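Local atomic coordinates of mitochondrial edited mRNA stability factor 1 (Trypanosoma brucei, PDB entry 6NL1), a protein that probably processes the 5' ends of mitochondrial mRNAs as a Nudix-family protein and, as its name implies, helps to stabilise edited transcripts. Residues W259-I264 / R302-V308; V201-I205 / A253-L258. All coordinates share one frame; numbering follows the deposited sequence.

Contact 1: W259-I264 / R302-V308; sequences WEETGI and RVEGPQV
With chi1 at -56°, Gln307 CG stands beside its backbone N and over one face of the indole of Trp259, whose own CG is trans to the backbone N (chi1 -178°), bringing the six-membered ring to the loop. The two side chains cross at about a right angle: Gln307 CG sits 4.0 Å from the centroid of that ring, nearly on its normal, in a CH-pi contact. The bend at chi2 (-63°) turns the amide back to its own segment, where Gln307 NE2 donates to Gly305 O at 2.8 Å, in the amide plane. Backbone bonds illustrate how a loop can serve a terminating helix's carbonyls. Glu260 O takes two donors, Gln307 N at 2.8 Å from above the carbonyl plane and Val308 N at 3.3 Å on a lone pair. Thr262 O receives Gly305 N at 2.9 Å and, more weakly, Glu304 N; a water also joins it to Arg302 O and Glu304 N. Glu261 O sits over the face of the Pro306 ring, 2.9 Å from Pro306 N, which has no hydrogen to give. Val308 CG2 lies against the extended Glu260 chain, 3.8 Å from Glu260 CG. The loop between strand 290-296 and helix 319-322 runs past the C-terminal turn of helix 250-262, while Glu261 and Pro306 touch Leu220, and Thr262 and Ile264 touch Leu218, on strand 216-223.

Contact 2: V201-I205 / A253-L258; sequences VRLGI and AAIRTL. With SO4 (sulfate ion), chain B.
Ala253 begins the series, its methyl brushing Val201 CG2. Ala254 faces the strand squarely: its CB is 4.0 Å from Leu203 CG, and the small side chain is consistent with the close approach of the two short axes, 7.5 Å at a crossing angle of -70°. Leu203 CD1 lies over its carbonyl, 3.5 Å from Ala254 O, and reaches on to the flank of Ile255. Arg256 turns aside to salt bridges with Glu248 and Glu260. Thr257, with chi1 at 60°, folds its hydroxyl back along the helix, where OG1 donates to Ala253 O at 2.8 Å; Thr257 N reaches that oxygen from the opposite face. OG1 also hydrogen-bonds with Lys242 N and packs against Val201 CG2. Leu258 closes the walk, both its methyls against one side of the Ile205 CG1-CD1 arm, crossing it at about a right angle, with Leu258 CD1 3.6 Å from Ile205 CG1. Alternation along the strand sends Arg202, which binds GDP in another structure of the protein, to the other side; here its NE makes weak bonds to a sulfate, probably from the crystallisation liquor, the nearer to O1 at 3.1 Å, and Val201 O steadies its NH1. A helix on a mixed sheet with a nucleotide site across the strand is consistent with the Nudix family, and Arg256 to Ile264 resembles the end of the Nudix box, with Thr257 where the consensus has Glu.

Contacts 1 and 2 use consecutive turns of helix 250-262, and their centres lie 11 Å apart. Contact 2 seats the helix on the sheet; contact 1 ties its last turn to the loop at 302-308. They touch directly where Ile264 O packs 3.8 Å from Leu258 CG, and the bond from Thr262 OG1 to Leu258 O links them again. The GDP site, known from another structure of the protein and without nucleotide here, lies nearby: the side chain of Glu261 is about 6 Å from that of Arg202 and about 11 Å from that of Tyr292, which also binds the sulfate. Glu261 is held by a salt bridge to Lys238 and hydrogen bonds to Gly241 N and Tyr313 OH.

Contact 1: W259-I264 / R302-V308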
loop_
_atom_site.group_PDB
_atom_site.type_symbol
_atom_site.label_atom_id
_atom_site.label_comp_id
_atom_site.label_asym_id
_atom_site.label_seq_id
_atom_site.Cartn_x
_atom_site.Cartn_y
_atom_site.Cartn_z
ATOM N N TRP A 259 13.895 1.824 5.623
ATOM C CA TRP A 259 14.849 2.930 5.557
ATOM C C TRP A 259 14.196 4.217 5.035
ATOM O O TRP A 259 14.399 5.294 5.595
ATOM C CB TRP A 259 16.078 2.580 4.710
ATOM C CG TRP A 259 17.050 3.710 4.696
ATOM C CD1 TRP A 259 18.009 3.973 5.632
ATOM C CD2 TRP A 259 17.124 4.774 3.733
ATOM N NE1 TRP A 259 18.689 5.123 5.299
ATOM C CE2 TRP A 259 18.166 5.633 4.140
ATOM C CE3 TRP A 259 16.418 5.075 2.561
ATOM C CZ2 TRP A 259 18.526 6.777 3.414
ATOM C CZ3 TRP A 259 16.777 6.210 1.837
ATOM C CH2 TRP A 259 17.821 7.046 2.269
ATOM N N GLU A 260 13.402 4.102 3.975
ATOM C CA GLU A 260 12.727 5.272 3.399
ATOM C C GLU A 260 11.825 5.991 4.398
ATOM O O GLU A 260 11.688 7.213 4.349
ATOM C CB GLU A 260 11.929 4.893 2.142
ATOM C CG GLU A 260 12.820 4.409 0.998
ATOM C CD GLU A 260 12.063 4.093 -0.285
ATOM O OE1 GLU A 260 10.839 4.363 -0.375
ATOM O OE2 GLU A 260 12.707 3.570 -1.217
ATOM N N GLU A 261 11.212 5.246 5.312
ATOM C CA GLU A 261 10.266 5.868 6.237
ATOM C C GLU A 261 10.877 6.278 7.568
ATOM O O GLU A 261 10.330 7.146 8.249
ATOM C CB GLU A 261 9.017 4.992 6.437
ATOM C CG GLU A 261 8.167 4.859 5.164
ATOM C CD GLU A 261 6.764 4.302 5.417
ATOM O OE1 GLU A 261 6.623 3.377 6.242
ATOM O OE2 GLU A 261 5.797 4.794 4.783
ATOM N N THR A 262 12.023 5.693 7.921
ATOM C CA THR A 262 12.572 5.886 9.259
ATOM C C THR A 262 14.049 6.217 9.285
ATOM O O THR A 262 14.556 6.727 10.286
ATOM C CB THR A 262 12.387 4.627 10.122
ATOM O OG1 THR A 262 13.216 3.582 9.603
ATOM C CG2 THR A 262 10.931 4.174 10.112
ATOM N N GLY A 263 14.747 5.900 8.198
ATOM C CA GLY A 263 16.186 6.090 8.138
ATOM C C GLY A 263 16.941 4.987 8.864
ATOM O O GLY A 263 18.154 5.076 9.052
ATOM N N ILE A 264 16.228 3.940 9.272
ATOM C CA ILE A 264 16.848 2.811 9.973
ATOM C C ILE A 264 17.364 1.726 9.024
ATOM O O ILE A 264 16.656 1.266 8.115
ATOM C CB ILE A 264 15.867 2.152 10.968
ATOM C CG1 ILE A 264 15.495 3.130 12.082
ATOM C CG2 ILE A 264 16.472 0.871 11.565
ATOM C CD1 ILE A 264 14.397 2.614 12.989
ATOM N N ARG A 302 18.749 5.302 17.336
ATOM C CA ARG A 302 18.409 6.638 16.864
ATOM C C ARG A 302 17.531 6.555 15.626
ATOM O O ARG A 302 17.905 5.959 14.616
ATOM C CB ARG A 302 19.666 7.453 16.564
ATOM C CG ARG A 302 19.390 8.935 16.359
ATOM C CD ARG A 302 20.645 9.687 15.960
ATOM N NE ARG A 302 21.139 9.252 14.658
ATOM C CZ ARG A 302 22.269 9.683 14.107
ATOM N NH1 ARG A 302 23.028 10.561 14.748
ATOM N NH2 ARG A 302 22.641 9.233 12.916
ATOM N N VAL A 303 16.349 7.150 15.718
ATOM C CA VAL A 303 15.406 7.153 14.613
ATOM C C VAL A 303 15.403 8.532 13.952
ATOM O O VAL A 303 15.191 9.542 14.614
ATOM C CB VAL A 303 13.995 6.846 15.114
ATOM C CG1 VAL A 303 13.016 6.814 13.949
ATOM C CG2 VAL A 303 13.984 5.534 15.899
ATOM N N GLU A 304 15.640 8.577 12.650
ATOM C CA GLU A 304 15.682 9.856 11.954
ATOM C C GLU A 304 14.331 10.269 11.380
ATOM O O GLU A 304 14.021 11.452 11.323
ATOM C CB GLU A 304 16.752 9.840 10.867
ATOM C CG GLU A 304 18.153 9.658 11.432
ATOM C CD GLU A 304 19.226 10.008 10.436
ATOM O OE1 GLU A 304 19.876 11.060 10.619
ATOM O OE2 GLU A 304 19.422 9.235 9.473
ATOM N N GLY A 305 13.519 9.296 10.977
ATOM C CA GLY A 305 12.260 9.604 10.326
ATOM C C GLY A 305 12.386 9.469 8.819
ATOM O O GLY A 305 13.414 9.025 8.316
ATOM N N PRO A 306 11.334 9.855 8.087
ATOM C CA PRO A 306 11.243 9.673 6.635
ATOM C C PRO A 306 12.393 10.330 5.877
ATOM O O PRO A 306 12.745 11.474 6.141
ATOM C CB PRO A 306 9.908 10.343 6.283
ATOM C CG PRO A 306 9.103 10.219 7.520
ATOM C CD PRO A 306 10.082 10.387 8.652
ATOM N N GLN A 307 12.965 9.581 4.943
ATOM C CA GLN A 307 14.058 10.044 4.110
ATOM C C GLN A 307 13.509 10.364 2.732
ATOM O O GLN A 307 14.128 11.074 1.951
ATOM C CB GLN A 307 15.117 8.948 3.999
ATOM C CG GLN A 307 15.626 8.489 5.349
ATOM C CD GLN A 307 16.323 9.612 6.080
ATOM O OE1 GLN A 307 17.304 10.153 5.585
ATOM N NE2 GLN A 307 15.805 9.991 7.242
ATOM N N VAL A 308 12.336 9.823 2.447
ATOM C CA VAL A 308 11.693 9.977 1.156
ATOM C C VAL A 308 10.293 10.540 1.384
ATOM O O VAL A 308 9.566 10.054 2.245
ATOM C CB VAL A 308 11.603 8.620 0.445
ATOM C CG1 VAL A 308 10.806 8.723 -0.854
ATOM C CG2 VAL A 308 13.009 8.080 0.188
HETATM O O HOH W 1 17.141 6.738 11.591
#

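Contact 2: V201-I205 / A253-L258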
loop_
_atom_site.group_PDB
_atom_site.type_symbol
_atom_site.label_atom_id
_atom_site.label_comp_id
_atom_site.label_asym_id
_atom_site.label_seq_id
_atom_site.Cartn_x
_atom_site.Cartn_y
_atom_site.Cartn_z
ATOM N N VAL A 201 4.280 -4.237 2.067
ATOM C CA VAL A 201 5.114 -4.852 3.085
ATOM C C VAL A 201 5.153 -3.972 4.315
ATOM O O VAL A 201 5.099 -2.741 4.215
ATOM C CB VAL A 201 6.572 -5.099 2.592
ATOM C CG1 VAL A 201 6.575 -6.139 1.494
ATOM C CG2 VAL A 201 7.249 -3.774 2.131
ATOM N N ARG A 202 5.227 -4.610 5.476
ATOM C CA ARG A 202 5.371 -3.893 6.729
ATOM C C ARG A 202 6.512 -4.564 7.486
ATOM O O ARG A 202 6.512 -5.775 7.680
ATOM C CB ARG A 202 4.070 -3.930 7.537
ATOM C CG ARG A 202 2.895 -3.190 6.906
ATOM C CD ARG A 202 3.172 -1.676 6.773
ATOM N NE ARG A 202 2.010 -0.982 6.210
ATOM C CZ ARG A 202 1.837 -0.726 4.913
ATOM N NH1 ARG A 202 2.747 -1.102 4.019
ATOM N NH2 ARG A 202 0.750 -0.089 4.504
ATOM N N LEU A 203 7.512 -3.781 7.863
ATOM C CA LEU A 203 8.610 -4.302 8.657
ATOM C C LEU A 203 8.408 -3.787 10.068
ATOM O O LEU A 203 8.740 -2.645 10.373
ATOM C CB LEU A 203 9.977 -3.866 8.098
ATOM C CG LEU A 203 11.120 -4.871 8.316
ATOM C CD1 LEU A 203 12.453 -4.383 7.726
ATOM C CD2 LEU A 203 11.280 -5.202 9.793
ATOM N N GLY A 204 7.835 -4.634 10.915
ATOM C CA GLY A 204 7.598 -4.293 12.301
ATOM C C GLY A 204 8.881 -4.265 13.120
ATOM O O GLY A 204 9.338 -5.286 13.650
ATOM N N ILE A 205 9.466 -3.079 13.211
ATOM C CA ILE A 205 10.590 -2.833 14.093
ATOM C C ILE A 205 10.069 -2.751 15.518
ATOM O O ILE A 205 9.083 -2.058 15.778
ATOM C CB ILE A 205 11.278 -1.510 13.710
ATOM C CG1 ILE A 205 12.021 -1.680 12.387
ATOM C CG2 ILE A 205 12.254 -1.092 14.772
ATOM C CD1 ILE A 205 13.246 -2.568 12.497
ATOM N N ALA A 253 12.266 -5.524 -0.134
ATOM C CA ALA A 253 11.353 -4.383 -0.146
ATOM C C ALA A 253 11.071 -3.885 1.277
ATOM O O ALA A 253 11.037 -2.677 1.524
ATOM C CB ALA A 253 10.053 -4.744 -0.862
ATOM N N ALA A 254 10.876 -4.814 2.215
ATOM C CA ALA A 254 10.649 -4.426 3.610
ATOM C C ALA A 254 11.835 -3.624 4.141
ATOM O O ALA A 254 11.666 -2.593 4.784
ATOM C CB ALA A 254 10.402 -5.653 4.488
ATOM N N ILE A 255 13.038 -4.111 3.868
ATOM C CA ILE A 255 14.243 -3.466 4.373
ATOM C C ILE A 255 14.457 -2.093 3.736
ATOM O O ILE A 255 14.771 -1.125 4.427
ATOM C CB ILE A 255 15.483 -4.369 4.181
ATOM C CG1 ILE A 255 15.358 -5.625 5.059
ATOM C CG2 ILE A 255 16.767 -3.607 4.504
ATOM C CD1 ILE A 255 16.429 -6.675 4.798
ATOM N N ARG A 256 14.265 -2.009 2.422
ATOM C CA ARG A 256 14.437 -0.752 1.700
ATOM C C ARG A 256 13.437 0.299 2.178
ATOM O O ARG A 256 13.798 1.446 2.434
ATOM C CB ARG A 256 14.265 -0.971 0.189
ATOM C CG ARG A 256 14.237 0.332 -0.642
ATOM C CD ARG A 256 13.984 0.063 -2.142
ATOM N NE ARG A 256 12.732 -0.664 -2.369
ATOM C CZ ARG A 256 11.530 -0.093 -2.432
ATOM N NH1 ARG A 256 11.395 1.224 -2.299
ATOM N NH2 ARG A 256 10.455 -0.836 -2.632
ATOM N N THR A 257 12.175 -0.096 2.304
ATOM C CA THR A 257 11.134 0.873 2.623
ATOM C C THR A 257 11.091 1.224 4.105
ATOM O O THR A 257 10.584 2.275 4.467
ATOM C CB THR A 257 9.739 0.439 2.098
ATOM O OG1 THR A 257 9.360 -0.811 2.680
ATOM C CG2 THR A 257 9.778 0.297 0.572
ATOM N N LEU A 258 11.618 0.346 4.961
ATOM C CA LEU A 258 11.854 0.723 6.354
ATOM C C LEU A 258 12.801 1.921 6.377
ATOM O O LEU A 258 12.550 2.916 7.062
ATOM C CB LEU A 258 12.489 -0.418 7.152
ATOM C CG LEU A 258 13.103 0.012 8.494
ATOM C CD1 LEU A 258 12.019 0.507 9.466
ATOM C CD2 LEU A 258 13.880 -1.129 9.121
HETATM S S SO4 B . -0.158 -1.785 9.313
HETATM O O1 SO4 B . 1.025 -0.945 9.200
HETATM O O2 SO4 B . -0.854 -1.732 8.028
HETATM O O3 SO4 B . 0.177 -3.165 9.646
HETATM O O4 SO4 B . -1.019 -1.272 10.376
#